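Local coordinates for protein sugar phosphate isomerase/epimerase (Parabacteroides distasonis, PDB 3L23) that binds a magnesium ion in a xylose isomerase-like TIM barrel and probably acts as an isomerase or epimerase on sugar substrates, at residues M41-L46 against A287-C292; Q127-T132 against H165-E170; F171-T176 against G195-D200. All coordinates share one frame; numbering follows the deposited sequence.

Interaction 1: M41-L46 against A287-C292. With EDO (1,2-ethanediol), chain F.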
HETATM    1  N   MSE A  41       3.232   9.012  19.651  1.00 31.13           N
HETATM    2  CA  MSE A  41       1.898   8.396  19.532  1.00 31.79           C
HETATM    3  C   MSE A  41       1.942   6.858  19.572  1.00 32.09           C
HETATM    4  O   MSE A  41       0.885   6.222  19.686  1.00 32.97           O
HETATM    5  CB  MSE A  41       1.186   8.873  18.238  1.00 32.11           C
HETATM    6  CG  MSE A  41       0.821  10.337  18.256  1.00 32.69           C
HETATM    7 SE   MSE A  41      -0.303  10.783  16.742  0.75 33.40          SE
HETATM    8  CE  MSE A  41       0.990  10.696  15.320  1.00 34.70           C
ATOM      9  N   GLY A  42       3.129   6.272  19.458  1.00 31.45           N
ATOM     10  CA  GLY A  42       3.310   4.821  19.602  1.00 31.18           C
ATOM     11  C   GLY A  42       3.665   4.082  18.331  1.00 32.03           C
ATOM     12  O   GLY A  42       3.636   2.859  18.315  1.00 32.64           O
ATOM     13  N   TYR A  43       4.004   4.807  17.264  1.00 30.64           N
ATOM     14  CA  TYR A  43       4.403   4.197  16.007  1.00 30.64           C
ATOM     15  C   TYR A  43       5.908   3.981  15.946  1.00 31.95           C
ATOM     16  O   TYR A  43       6.659   4.784  16.431  1.00 31.36           O
ATOM     17  CB  TYR A  43       3.970   5.076  14.821  1.00 30.70           C
ATOM     18  CG  TYR A  43       2.482   5.193  14.708  1.00 30.43           C
ATOM     19  CD1 TYR A  43       1.731   4.178  14.115  1.00 28.98           C
ATOM     20  CD2 TYR A  43       1.788   6.272  15.257  1.00 30.83           C
ATOM     21  CE1 TYR A  43       0.360   4.254  14.046  1.00 29.58           C
ATOM     22  CE2 TYR A  43       0.366   6.335  15.182  1.00 28.56           C
ATOM     23  CZ  TYR A  43      -0.325   5.325  14.539  1.00 30.02           C
ATOM     24  OH  TYR A  43      -1.721   5.329  14.433  1.00 29.97           O
ATOM     25  N   SER A  44       6.340   2.911  15.278  1.00 31.68           N
ATOM     26  CA  SER A  44       7.768   2.644  15.118  1.00 33.11           C
ATOM     27  C   SER A  44       8.266   2.426  13.687  1.00 32.30           C
ATOM     28  O   SER A  44       9.469   2.539  13.427  1.00 32.41           O
ATOM     29  CB  SER A  44       8.096   1.401  15.948  1.00 33.58           C
ATOM     30  OG  SER A  44       7.305   0.328  15.448  1.00 38.83           O
ATOM     31  N   LYS A  45       7.338   2.101  12.795  1.00 32.02           N
ATOM     32  CA  LYS A  45       7.598   1.725  11.429  1.00 32.86           C
ATOM     33  C   LYS A  45       6.784   2.585  10.458  1.00 31.95           C
ATOM     34  O   LYS A  45       5.593   2.849  10.679  1.00 31.97           O
ATOM     35  CB  LYS A  45       7.243   0.229  11.236  1.00 32.83           C
ATOM     36  CG  LYS A  45       8.167  -0.694  12.012  1.00 37.08           C
ATOM     37  CD  LYS A  45       7.566  -2.066  12.306  1.00 38.40           C
ATOM     38  CE  LYS A  45       7.413  -2.927  11.059  1.00 43.28           C
ATOM     39  NZ  LYS A  45       7.032  -4.374  11.411  1.00 44.20           N
ATOM     40  N   LEU A  46       7.414   3.020   9.378  1.00 30.67           N
ATOM     41  CA  LEU A  46       6.765   3.891   8.389  1.00 29.53           C
ATOM     42  C   LEU A  46       6.648   3.230   7.032  1.00 31.16           C
ATOM     43  O   LEU A  46       7.551   2.519   6.633  1.00 31.78           O
ATOM     44  CB  LEU A  46       7.562   5.153   8.202  1.00 29.13           C
ATOM     45  CG  LEU A  46       7.745   6.023   9.448  1.00 29.21           C
ATOM     46  CD1 LEU A  46       8.599   7.250   9.060  1.00 29.20           C
ATOM     47  CD2 LEU A  46       6.415   6.424  10.124  1.00 28.90           C
ATOM     48  N   ALA A 287      -4.842  13.949  15.280  1.00 29.25           N
ATOM     49  CA  ALA A 287      -5.761  13.557  16.347  1.00 29.05           C
ATOM     50  C   ALA A 287      -6.329  12.159  16.056  1.00 29.44           C
ATOM     51  O   ALA A 287      -6.347  11.290  16.922  1.00 29.67           O
ATOM     52  CB  ALA A 287      -6.869  14.631  16.542  1.00 27.59           C
ATOM     53  N   GLY A 288      -6.793  11.926  14.837  1.00 28.65           N
ATOM     54  CA  GLY A 288      -7.345  10.628  14.487  1.00 29.20           C
ATOM     55  C   GLY A 288      -6.301   9.530  14.489  1.00 28.61           C
ATOM     56  O   GLY A 288      -6.581   8.411  14.903  1.00 29.01           O
ATOM     57  N   VAL A 289      -5.099   9.816  13.986  1.00 28.96           N
ATOM     58  CA  VAL A 289      -3.996   8.852  14.009  1.00 29.39           C
ATOM     59  C   VAL A 289      -3.614   8.425  15.450  1.00 29.96           C
ATOM     60  O   VAL A 289      -3.325   7.245  15.719  1.00 30.06           O
ATOM     61  CB  VAL A 289      -2.783   9.388  13.194  1.00 31.19           C
ATOM     62  CG1 VAL A 289      -1.507   8.577  13.474  1.00 31.60           C
ATOM     63  CG2 VAL A 289      -3.132   9.368  11.685  1.00 30.77           C
ATOM     64  N   LYS A 290      -3.640   9.363  16.374  1.00 31.04           N
ATOM     65  CA  LYS A 290      -3.456   9.030  17.790  1.00 31.31           C
ATOM     66  C   LYS A 290      -4.487   8.035  18.285  1.00 31.23           C
ATOM     67  O   LYS A 290      -4.139   7.024  18.906  1.00 31.24           O
ATOM     68  CB  LYS A 290      -3.546  10.304  18.618  1.00 31.77           C
ATOM     69  CG  LYS A 290      -3.470  10.141  20.159  1.00 34.66           C
ATOM     70  CD  LYS A 290      -2.098   9.646  20.608  1.00 39.56           C
ATOM     71  CE  LYS A 290      -1.793   9.912  22.118  1.00 37.38           C
ATOM     72  NZ  LYS A 290      -2.823   9.244  23.037  1.00 41.13           N
ATOM     73  N   ASP A 291      -5.746   8.299  17.967  1.00 30.41           N
ATOM     74  CA  ASP A 291      -6.838   7.460  18.410  1.00 30.59           C
ATOM     75  C   ASP A 291      -6.709   6.038  17.828  1.00 30.86           C
ATOM     76  O   ASP A 291      -7.021   5.043  18.506  1.00 30.82           O
ATOM     77  CB  ASP A 291      -8.184   8.069  18.026  1.00 30.41           C
ATOM     78  CG  ASP A 291      -8.574   9.272  18.878  1.00 33.21           C
ATOM     79  OD1 ASP A 291      -7.928   9.570  19.924  1.00 32.88           O
ATOM     80  OD2 ASP A 291      -9.587   9.909  18.533  1.00 33.41           O
ATOM     81  N   CYS A 292      -6.269   5.949  16.571  1.00 31.36           N
ATOM     82  CA  CYS A 292      -5.997   4.634  15.953  1.00 31.18           C
ATOM     83  C   CYS A 292      -4.892   3.846  16.704  1.00 31.29           C
ATOM     84  O   CYS A 292      -5.018   2.650  16.943  1.00 30.67           O
ATOM     85  CB  CYS A 292      -5.647   4.761  14.484  1.00 32.26           C
ATOM     86  SG  CYS A 292      -7.058   5.321  13.456  1.00 31.89           S
TER
HETATM   87  C1  EDO F   5       3.772  -3.297  12.328  1.00 28.67           C
HETATM   88  O1  EDO F   5       4.360  -3.451  11.019  1.00 28.91           O
HETATM   89  C2  EDO F   5       3.810  -4.612  13.085  1.00 31.53           C
HETATM   90  O2  EDO F   5       5.173  -4.941  13.292  1.00 33.26           O

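Interaction 2: Q127-T132 against H165-E170. With MG (magnesium ion), chain B.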
ATOM      1  N   GLN A 127       3.119  -0.758  -5.365  1.00 30.51           N
ATOM      2  CA  GLN A 127       2.226   0.030  -6.228  1.00 29.89           C
ATOM      3  C   GLN A 127       0.820  -0.036  -5.636  1.00 30.84           C
ATOM      4  O   GLN A 127       0.287  -1.135  -5.463  1.00 31.57           O
ATOM      5  CB  GLN A 127       2.198  -0.511  -7.644  1.00 28.77           C
ATOM      6  CG  GLN A 127       1.224   0.252  -8.505  1.00 30.59           C
ATOM      7  CD  GLN A 127       1.337  -0.134  -9.934  1.00 30.69           C
ATOM      8  OE1 GLN A 127       2.431  -0.501 -10.401  1.00 30.23           O
ATOM      9  NE2 GLN A 127       0.218  -0.047 -10.669  1.00 31.11           N
ATOM     10  N   PRO A 128       0.245   1.120  -5.260  1.00 30.24           N
ATOM     11  CA  PRO A 128      -1.108   1.130  -4.635  1.00 30.34           C
ATOM     12  C   PRO A 128      -2.296   1.465  -5.508  1.00 31.45           C
ATOM     13  O   PRO A 128      -3.425   1.340  -5.033  1.00 31.73           O
ATOM     14  CB  PRO A 128      -0.948   2.209  -3.578  1.00 31.81           C
ATOM     15  CG  PRO A 128      -0.111   3.240  -4.295  1.00 31.26           C
ATOM     16  CD  PRO A 128       0.871   2.454  -5.165  1.00 30.59           C
HETATM   17  N   MSE A 129      -2.105   1.887  -6.761  1.00 31.79           N
HETATM   18  CA  MSE A 129      -3.210   2.253  -7.636  1.00 32.49           C
HETATM   19  C   MSE A 129      -3.353   1.284  -8.813  1.00 30.97           C
HETATM   20  O   MSE A 129      -2.386   0.928  -9.433  1.00 30.89           O
HETATM   21  CB  MSE A 129      -3.045   3.684  -8.190  1.00 33.75           C
HETATM   22  CG  MSE A 129      -4.266   4.217  -8.969  1.00 36.17           C
HETATM   23 SE   MSE A 129      -5.918   4.298  -7.759  0.75 48.75          SE
HETATM   24  CE  MSE A 129      -5.002   4.962  -6.367  1.00 28.06           C
HETATM   25  N   MSE A 130      -4.589   0.874  -9.094  1.00 30.35           N
HETATM   26  CA  MSE A 130      -4.863  -0.051 -10.177  1.00 28.94           C
HETATM   27  C   MSE A 130      -4.747   0.625 -11.546  1.00 29.76           C
HETATM   28  O   MSE A 130      -5.299   1.734 -11.763  1.00 29.53           O
HETATM   29  CB  MSE A 130      -6.291  -0.624 -10.031  1.00 30.14           C
HETATM   30  CG  MSE A 130      -6.485  -1.891 -10.815  1.00 27.56           C
HETATM   31 SE   MSE A 130      -8.323  -2.533 -10.778  0.75 29.72          SE
HETATM   32  CE  MSE A 130      -9.081  -1.392 -11.892  1.00 30.63           C
ATOM     33  N   PRO A 131      -4.006  -0.016 -12.500  1.00 29.22           N
ATOM     34  CA  PRO A 131      -4.089   0.446 -13.879  1.00 29.27           C
ATOM     35  C   PRO A 131      -5.492   0.274 -14.445  1.00 29.61           C
ATOM     36  O   PRO A 131      -6.359  -0.341 -13.832  1.00 28.58           O
ATOM     37  CB  PRO A 131      -3.097  -0.463 -14.647  1.00 30.03           C
ATOM     38  CG  PRO A 131      -2.270  -1.105 -13.649  1.00 30.10           C
ATOM     39  CD  PRO A 131      -3.057  -1.137 -12.351  1.00 30.48           C
ATOM     40  N   THR A 132      -5.714   0.858 -15.598  1.00 28.95           N
ATOM     41  CA  THR A 132      -6.968   0.641 -16.292  1.00 29.98           C
ATOM     42  C   THR A 132      -7.120  -0.835 -16.678  1.00 30.03           C
ATOM     43  O   THR A 132      -6.307  -1.350 -17.458  1.00 29.59           O
ATOM     44  CB  THR A 132      -7.007   1.480 -17.572  1.00 30.21           C
ATOM     45  OG1 THR A 132      -6.889   2.864 -17.222  1.00 30.42           O
ATOM     46  CG2 THR A 132      -8.300   1.255 -18.358  1.00 28.76           C
ATOM     47  N   HIS A 165      -0.893  -3.089  -3.700  1.00 30.89           N
ATOM     48  CA  HIS A 165      -1.928  -2.652  -2.735  1.00 30.53           C
ATOM     49  C   HIS A 165      -3.224  -2.351  -3.473  1.00 30.47           C
ATOM     50  O   HIS A 165      -3.272  -1.612  -4.469  1.00 29.30           O
ATOM     51  CB  HIS A 165      -1.426  -1.431  -1.920  1.00 30.76           C
ATOM     52  CG  HIS A 165      -2.505  -0.619  -1.252  1.00 29.20           C
ATOM     53  ND1 HIS A 165      -3.348   0.213  -1.962  1.00 30.30           N
ATOM     54  CD2 HIS A 165      -2.842  -0.458   0.056  1.00 30.91           C
ATOM     55  CE1 HIS A 165      -4.169   0.833  -1.128  1.00 33.64           C
ATOM     56  NE2 HIS A 165      -3.882   0.444   0.105  1.00 29.39           N
ATOM     57  N   ASN A 166      -4.329  -2.883  -2.942  1.00 30.67           N
ATOM     58  CA  ASN A 166      -5.623  -2.756  -3.552  1.00 30.28           C
ATOM     59  C   ASN A 166      -6.498  -1.696  -2.899  1.00 31.35           C
ATOM     60  O   ASN A 166      -6.316  -1.371  -1.721  1.00 30.75           O
ATOM     61  CB  ASN A 166      -6.403  -4.056  -3.419  1.00 31.18           C
ATOM     62  CG  ASN A 166      -6.672  -4.422  -1.947  1.00 32.42           C
ATOM     63  OD1 ASN A 166      -5.759  -4.847  -1.196  1.00 31.59           O
ATOM     64  ND2 ASN A 166      -7.947  -4.278  -1.525  1.00 31.98           N
ATOM     65  N   HIS A 167      -7.420  -1.160  -3.698  1.00 30.23           N
ATOM     66  CA  HIS A 167      -8.623  -0.504  -3.170  1.00 30.67           C
ATOM     67  C   HIS A 167      -9.802  -1.451  -3.450  1.00 29.50           C
ATOM     68  O   HIS A 167      -9.662  -2.657  -3.239  1.00 30.20           O
ATOM     69  CB  HIS A 167      -8.829   0.906  -3.713  1.00 30.67           C
ATOM     70  CG  HIS A 167      -7.720   1.859  -3.360  1.00 31.42           C
ATOM     71  ND1 HIS A 167      -6.518   1.874  -4.028  1.00 33.24           N
ATOM     72  CD2 HIS A 167      -7.644   2.846  -2.434  1.00 33.47           C
ATOM     73  CE1 HIS A 167      -5.739   2.820  -3.528  1.00 32.14           C
ATOM     74  NE2 HIS A 167      -6.396   3.432  -2.557  1.00 31.28           N
ATOM     75  N   ASN A 168     -10.946  -0.958  -3.895  1.00 29.71           N
ATOM     76  CA  ASN A 168     -12.077  -1.849  -4.165  1.00 29.75           C
ATOM     77  C   ASN A 168     -12.365  -2.071  -5.624  1.00 30.80           C
ATOM     78  O   ASN A 168     -13.141  -2.967  -5.949  1.00 30.25           O
ATOM     79  CB  ASN A 168     -13.357  -1.380  -3.421  1.00 29.79           C
ATOM     80  CG  ASN A 168     -13.793   0.025  -3.767  1.00 31.29           C
ATOM     81  OD1 ASN A 168     -13.050   0.825  -4.369  1.00 32.10           O
ATOM     82  ND2 ASN A 168     -15.013   0.368  -3.309  1.00 34.37           N
HETATM   83  N   MSE A 169     -11.739  -1.294  -6.504  1.00 30.83           N
HETATM   84  CA  MSE A 169     -11.959  -1.483  -7.936  1.00 31.63           C
HETATM   85  C   MSE A 169     -11.517  -2.862  -8.400  1.00 30.49           C
HETATM   86  O   MSE A 169     -12.001  -3.357  -9.419  1.00 30.79           O
HETATM   87  CB  MSE A 169     -11.216  -0.436  -8.799  1.00 32.72           C
HETATM   88  CG  MSE A 169     -11.580   1.034  -8.593  1.00 34.76           C
HETATM   89 SE   MSE A 169     -10.532   1.759  -7.038  0.75 44.86          SE
HETATM   90  CE  MSE A 169      -8.921   0.809  -7.316  1.00 31.25           C
ATOM     91  N   GLU A 170     -10.553  -3.437  -7.701  1.00 29.99           N
ATOM     92  CA  GLU A 170     -10.029  -4.777  -8.037  1.00 30.02           C
ATOM     93  C   GLU A 170     -11.104  -5.846  -7.849  1.00 29.30           C
ATOM     94  O   GLU A 170     -10.962  -6.971  -8.320  1.00 28.21           O
ATOM     95  CB  GLU A 170      -8.792  -5.094  -7.198  1.00 29.85           C
ATOM     96  CG  GLU A 170      -7.579  -4.225  -7.448  1.00 29.99           C
ATOM     97  CD  GLU A 170      -7.558  -2.885  -6.750  1.00 31.54           C
ATOM     98  OE1 GLU A 170      -8.551  -2.474  -6.104  1.00 31.41           O
ATOM     99  OE2 GLU A 170      -6.468  -2.276  -6.774  1.00 31.36           O
TER
HETATM  100 MG    MG B   1      -4.597   1.461   1.968  1.00 16.51          MG
HETATM  101  O   HOH W   1      -5.661   0.241  -6.180  1.00 20.43           O
HETATM  102  O   HOH W   2      -5.997   2.522   0.766  1.00 20.44           O
HETATM  103  O   HOH W   3      -3.227   3.145   1.028  1.00 21.55           O

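Interaction 3: F171-T176 against G195-D200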
ATOM      1  N   PHE A 171     -12.164  -5.527  -7.113  1.00 30.19           N
ATOM      2  CA  PHE A 171     -13.254  -6.498  -6.950  1.00 30.70           C
ATOM      3  C   PHE A 171     -14.364  -6.327  -7.954  1.00 31.07           C
ATOM      4  O   PHE A 171     -15.326  -7.087  -7.946  1.00 30.30           O
ATOM      5  CB  PHE A 171     -13.704  -6.522  -5.484  1.00 30.07           C
ATOM      6  CG  PHE A 171     -12.596  -6.891  -4.588  1.00 28.78           C
ATOM      7  CD1 PHE A 171     -12.170  -8.202  -4.499  1.00 29.78           C
ATOM      8  CD2 PHE A 171     -11.856  -5.909  -3.921  1.00 29.78           C
ATOM      9  CE1 PHE A 171     -11.070  -8.526  -3.731  1.00 27.78           C
ATOM     10  CE2 PHE A 171     -10.802  -6.228  -3.150  1.00 31.15           C
ATOM     11  CZ  PHE A 171     -10.382  -7.531  -3.053  1.00 30.79           C
ATOM     12  N   ASN A 172     -14.248  -5.337  -8.840  1.00 32.60           N
ATOM     13  CA  ASN A 172     -15.113  -5.290 -10.005  1.00 33.34           C
ATOM     14  C   ASN A 172     -14.851  -6.534 -10.878  1.00 33.16           C
ATOM     15  O   ASN A 172     -13.752  -7.052 -10.921  1.00 30.97           O
ATOM     16  CB  ASN A 172     -14.827  -4.069 -10.874  1.00 34.93           C
ATOM     17  CG  ASN A 172     -15.247  -2.750 -10.245  1.00 37.93           C
ATOM     18  OD1 ASN A 172     -16.116  -2.683  -9.387  1.00 45.65           O
ATOM     19  ND2 ASN A 172     -14.621  -1.686 -10.705  1.00 44.36           N
ATOM     20  N   ARG A 173     -15.863  -6.982 -11.604  1.00 32.91           N
ATOM     21  CA  ARG A 173     -15.729  -8.190 -12.372  1.00 34.66           C
ATOM     22  C   ARG A 173     -15.544  -7.820 -13.833  1.00 36.45           C
ATOM     23  O   ARG A 173     -16.123  -6.847 -14.307  1.00 37.85           O
ATOM     24  CB  ARG A 173     -16.964  -9.097 -12.188  1.00 34.37           C
ATOM     25  CG  ARG A 173     -17.089  -9.641 -10.769  1.00 34.67           C
ATOM     26  CD  ARG A 173     -18.408 -10.406 -10.514  1.00 35.33           C
ATOM     27  NE  ARG A 173     -18.433 -10.880  -9.131  1.00 38.85           N
ATOM     28  CZ  ARG A 173     -17.899 -12.017  -8.698  1.00 38.63           C
ATOM     29  NH1 ARG A 173     -17.317 -12.864  -9.532  1.00 38.81           N
ATOM     30  NH2 ARG A 173     -17.952 -12.308  -7.406  1.00 39.72           N
ATOM     31  N   VAL A 174     -14.717  -8.567 -14.534  1.00 37.58           N
ATOM     32  CA  VAL A 174     -14.664  -8.432 -15.977  1.00 39.65           C
ATOM     33  C   VAL A 174     -15.558  -9.534 -16.509  1.00 41.03           C
ATOM     34  O   VAL A 174     -15.356 -10.731 -16.233  1.00 41.60           O
ATOM     35  CB  VAL A 174     -13.224  -8.475 -16.529  1.00 39.15           C
ATOM     36  CG1 VAL A 174     -12.465  -7.336 -15.967  1.00 40.81           C
ATOM     37  CG2 VAL A 174     -12.522  -9.764 -16.206  1.00 38.39           C
ATOM     38  N   ALA A 175     -16.592  -9.136 -17.240  1.00 43.82           N
ATOM     39  CA  ALA A 175     -17.547 -10.099 -17.813  1.00 45.55           C
ATOM     40  C   ALA A 175     -17.742  -9.782 -19.267  1.00 46.99           C
ATOM     41  O   ALA A 175     -17.836  -8.611 -19.631  1.00 48.48           O
ATOM     42  CB  ALA A 175     -18.901 -10.047 -17.071  1.00 45.26           C
ATOM     43  N   THR A 176     -17.815 -10.816 -20.096  1.00 47.91           N
ATOM     44  CA  THR A 176     -18.091 -10.639 -21.515  1.00 48.53           C
ATOM     45  C   THR A 176     -19.579 -10.315 -21.732  1.00 49.42           C
ATOM     46  O   THR A 176     -20.398 -10.402 -20.803  1.00 48.78           O
ATOM     47  CB  THR A 176     -17.719 -11.901 -22.321  1.00 48.72           C
ATOM     48  OG1 THR A 176     -18.655 -12.952 -22.029  1.00 49.15           O
ATOM     49  CG2 THR A 176     -16.281 -12.372 -22.012  1.00 45.85           C
ATOM     50  N   GLY A 195     -18.808 -13.152 -14.357  1.00 45.67           N
ATOM     51  CA  GLY A 195     -17.446 -12.689 -14.657  1.00 42.64           C
ATOM     52  C   GLY A 195     -16.518 -12.853 -13.458  1.00 40.30           C
ATOM     53  O   GLY A 195     -16.949 -13.172 -12.366  1.00 40.11           O
ATOM     54  N   ASP A 196     -15.238 -12.615 -13.684  1.00 36.69           N
ATOM     55  CA  ASP A 196     -14.202 -12.845 -12.692  1.00 35.12           C
ATOM     56  C   ASP A 196     -13.781 -11.553 -12.048  1.00 32.50           C
ATOM     57  O   ASP A 196     -13.608 -10.563 -12.753  1.00 30.33           O
ATOM     58  CB  ASP A 196     -12.990 -13.429 -13.386  1.00 35.18           C
ATOM     59  CG  ASP A 196     -13.301 -14.706 -14.077  1.00 37.18           C
ATOM     60  OD1 ASP A 196     -13.581 -15.683 -13.357  1.00 38.62           O
ATOM     61  OD2 ASP A 196     -13.301 -14.734 -15.338  1.00 39.43           O
ATOM     62  N   GLN A 197     -13.554 -11.569 -10.728  1.00 30.62           N
ATOM     63  CA  GLN A 197     -13.037 -10.402 -10.062  1.00 29.56           C
ATOM     64  C   GLN A 197     -11.606 -10.149 -10.530  1.00 29.95           C
ATOM     65  O   GLN A 197     -10.786 -11.076 -10.599  1.00 28.73           O
ATOM     66  CB  GLN A 197     -13.083 -10.566  -8.537  1.00 28.90           C
ATOM     67  CG  GLN A 197     -14.526 -10.699  -8.009  1.00 28.44           C
ATOM     68  CD  GLN A 197     -14.637 -10.759  -6.501  1.00 29.28           C
ATOM     69  OE1 GLN A 197     -15.547 -10.150  -5.924  1.00 30.94           O
ATOM     70  NE2 GLN A 197     -13.687 -11.469  -5.847  1.00 28.79           N
ATOM     71  N   ILE A 198     -11.302  -8.889 -10.811  1.00 29.43           N
ATOM     72  CA  ILE A 198      -9.935  -8.510 -11.220  1.00 28.95           C
ATOM     73  C   ILE A 198      -8.889  -9.017 -10.250  1.00 28.59           C
ATOM     74  O   ILE A 198      -7.875  -9.556 -10.668  1.00 29.24           O
ATOM     75  CB  ILE A 198      -9.817  -6.962 -11.470  1.00 27.81           C
ATOM     76  CG1 ILE A 198     -10.629  -6.562 -12.688  1.00 28.94           C
ATOM     77  CG2 ILE A 198      -8.345  -6.530 -11.664  1.00 29.14           C
ATOM     78  CD1 ILE A 198     -10.954  -5.073 -12.739  1.00 29.61           C
ATOM     79  N   TYR A 199      -9.105  -8.865  -8.941  1.00 28.95           N
ATOM     80  CA  TYR A 199      -8.114  -9.303  -7.958  1.00 28.82           C
ATOM     81  C   TYR A 199      -7.794 -10.804  -8.070  1.00 28.90           C
ATOM     82  O   TYR A 199      -6.620 -11.228  -7.891  1.00 29.87           O
ATOM     83  CB  TYR A 199      -8.629  -8.959  -6.561  1.00 29.44           C
ATOM     84  CG  TYR A 199      -7.588  -8.905  -5.455  1.00 29.12           C
ATOM     85  CD1 TYR A 199      -6.623  -7.891  -5.418  1.00 28.29           C
ATOM     86  CD2 TYR A 199      -7.567  -9.864  -4.445  1.00 30.51           C
ATOM     87  CE1 TYR A 199      -5.684  -7.843  -4.403  1.00 29.46           C
ATOM     88  CE2 TYR A 199      -6.630  -9.802  -3.430  1.00 29.64           C
ATOM     89  CZ  TYR A 199      -5.703  -8.816  -3.413  1.00 29.08           C
ATOM     90  OH  TYR A 199      -4.744  -8.742  -2.424  1.00 31.37           O
ATOM     91  N   ASP A 200      -8.828 -11.612  -8.294  1.00 28.67           N
ATOM     92  CA  ASP A 200      -8.633 -13.062  -8.513  1.00 29.36           C
ATOM     93  C   ASP A 200      -7.776 -13.349  -9.738  1.00 29.74           C
ATOM     94  O   ASP A 200      -6.952 -14.250  -9.699  1.00 29.05           O
ATOM     95  CB  ASP A 200      -9.964 -13.780  -8.547  1.00 29.54           C
ATOM     96  CG  ASP A 200     -10.672 -13.666  -7.233  1.00 30.56           C
ATOM     97  OD1 ASP A 200      -9.953 -13.667  -6.223  1.00 30.04           O
ATOM     98  OD2 ASP A 200     -11.901 -13.556  -7.181  1.00 28.81           O
TER

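Interaction 1: M41-L46 against A287-C292
Tyr43 and Val289 are brought together by their first torsions. Tyr43 sets CG opposite its own carbonyl carbon (chi1 -64°), and the ring reaches toward helix 285-298. Val289 turns CG1 away from its backbone N (chi1 166°), and this one methyl meets the ring obliquely, 3.4 Å from Tyr43 CE2. Just beyond it, Tyr43 OH donates a hydrogen bond to Val289 O over 2.8 Å. The hydroxyl does not come straight down on the carbonyl. The C=O...OH angle is 133°, and the donor is tilted out of the carbonyl plane. The same phenol end also passes Cys292 CB.

Met41 is a selenomethionine whose chain runs straight to the selenium and then bends. The selenium of Met41 lies 3.6 Å from Lys290 N and also rests on Lys290 CB. The bend sends the terminal methyl toward Val289, with Met41 CE 3.8 Å from Val289 CG1. The aliphatic part of Lys290 slants across Met41, its CD 3.8 Å from Met41 CG. Its ammonium group turns elsewhere, to a salt bridge with Asp294.

Gly42 has a positive phi and closes helix 31-40 with a Schellman motif. The chain then leads through Tyr43 into strand 45-52. Away from this contact, Lys45 NZ hydrogen-bonds both oxygens of an ethanediol, probably from the crystallisation liquor, and forms a salt bridge with Asp271.

The contact joins an early helix-to-strand turn to the last helix of the barrel. Its chemistry is mainly apolar and buried. The single hydrogen bond across it gives the phenol oxygen a polar partner and fixes where the ring end sits.

Interaction 2: Q127-T132 against H165-E170
The His165 and Pro128 side chains meet beside the Pro128 carbonyl. His165 CG lies opposite the backbone N (chi1 161°), which carries the ring to Pro128 O and the metal. Pro128 O lies in the imidazole plane, at its edge, and takes a hydrogen bond from His165 ND1 over 3.3 Å. The donor arrives on a lone pair in the carbonyl plane. Pro128 CB also packs close to ND1. His165 NE2 binds the magnesium ion at 2.2 Å. The ND1 bond, consistent with a second-shell role for Pro128 O, would help hold the ring for the metal.

The His167 ring presents one face to His165 CE1. A water at its edge bridges Pro128 O, His167 ND1 and Glu170 OE2. The Met129 side chain crosses His167 at about a right angle, and Met129 CE touches His167 CE1 at 3.6 Å. Met130 and Met169 run antiparallel alongside each other. Glu170 runs along Met130 as well, its OE2 bonded to Tyr164.

Asp216, His242 and Glu275 complete the metal's protein ligands. The segments start at the C-terminal ends of parallel strands 124-127 and 162-165, joined there by the His165 N to Gln127 O bond. Helix 198-205 packs against Met130 and Glu170.

Interaction 3: F171-T176 against G195-D200
Phe171 and Tyr199 form the tightly packed end of this contact. The two aromatic side chains run alongside each other in one direction. Phe171 CZ sits over one face of the Tyr199 ring, toward its rim, yet the planes are 43° apart. Phe171 CE1 reaches Tyr199 CB at 3.8 Å. Gln197 NE2 lies at the edge of the Phe171 ring. Val174 and Ile198 also pack in a buried place, crossing at about a right angle.

The other side is more exposed. Arg173 extends from CG to NE (chi2 173°, chi3 -180°) and lays its guanidinium over Gln197 CG. Arg173 NH1 bonds Gly195 O at 2.9 Å, nearly within the guanidinium plane. Ala175 CB rests against Gly195 CA at the exposed end.

Val174 and Asp196 form an antiparallel hydrogen-bonded pair. Val174 N to Asp196 O is 2.9 Å, and Asp196 N to Val174 O is 3.2 Å. Past this pairing, Ile198 N bonds Asn172 O.

The chemistry thus divides. Carbons fill the buried parts, and the buried Gln197 amide sits among them, its NE2 bonded to Asp200 OD2 and its OE1 to Asn225 ND2. Paired bonds join the strands; the Ile198 N bond joins the start of helix 198-205. Where the surface opens, a cationic side chain grips a carbonyl.

How the interactions relate
Interaction 1 is mostly buried. It seats the turn before strand 45-52 on helix 285-298, on the opposite side of the chain's centre from the other two. Apolar contacts dominate there. Interactions 2 and 3 are partly buried and adjoin, with centres about 13 Å apart. Interaction 2 lies nearest the chain's centre and holds its polar atoms with a bridging water and a magnesium ligand. Interaction 3 lies farther out and relies on paired strand bonds. Both meet helix 198-205, which interaction 3 includes in part: Glu170 O and Tyr199 N are 2.7 Å apart, a probable hydrogen bond, and Asn166 packs on Phe171.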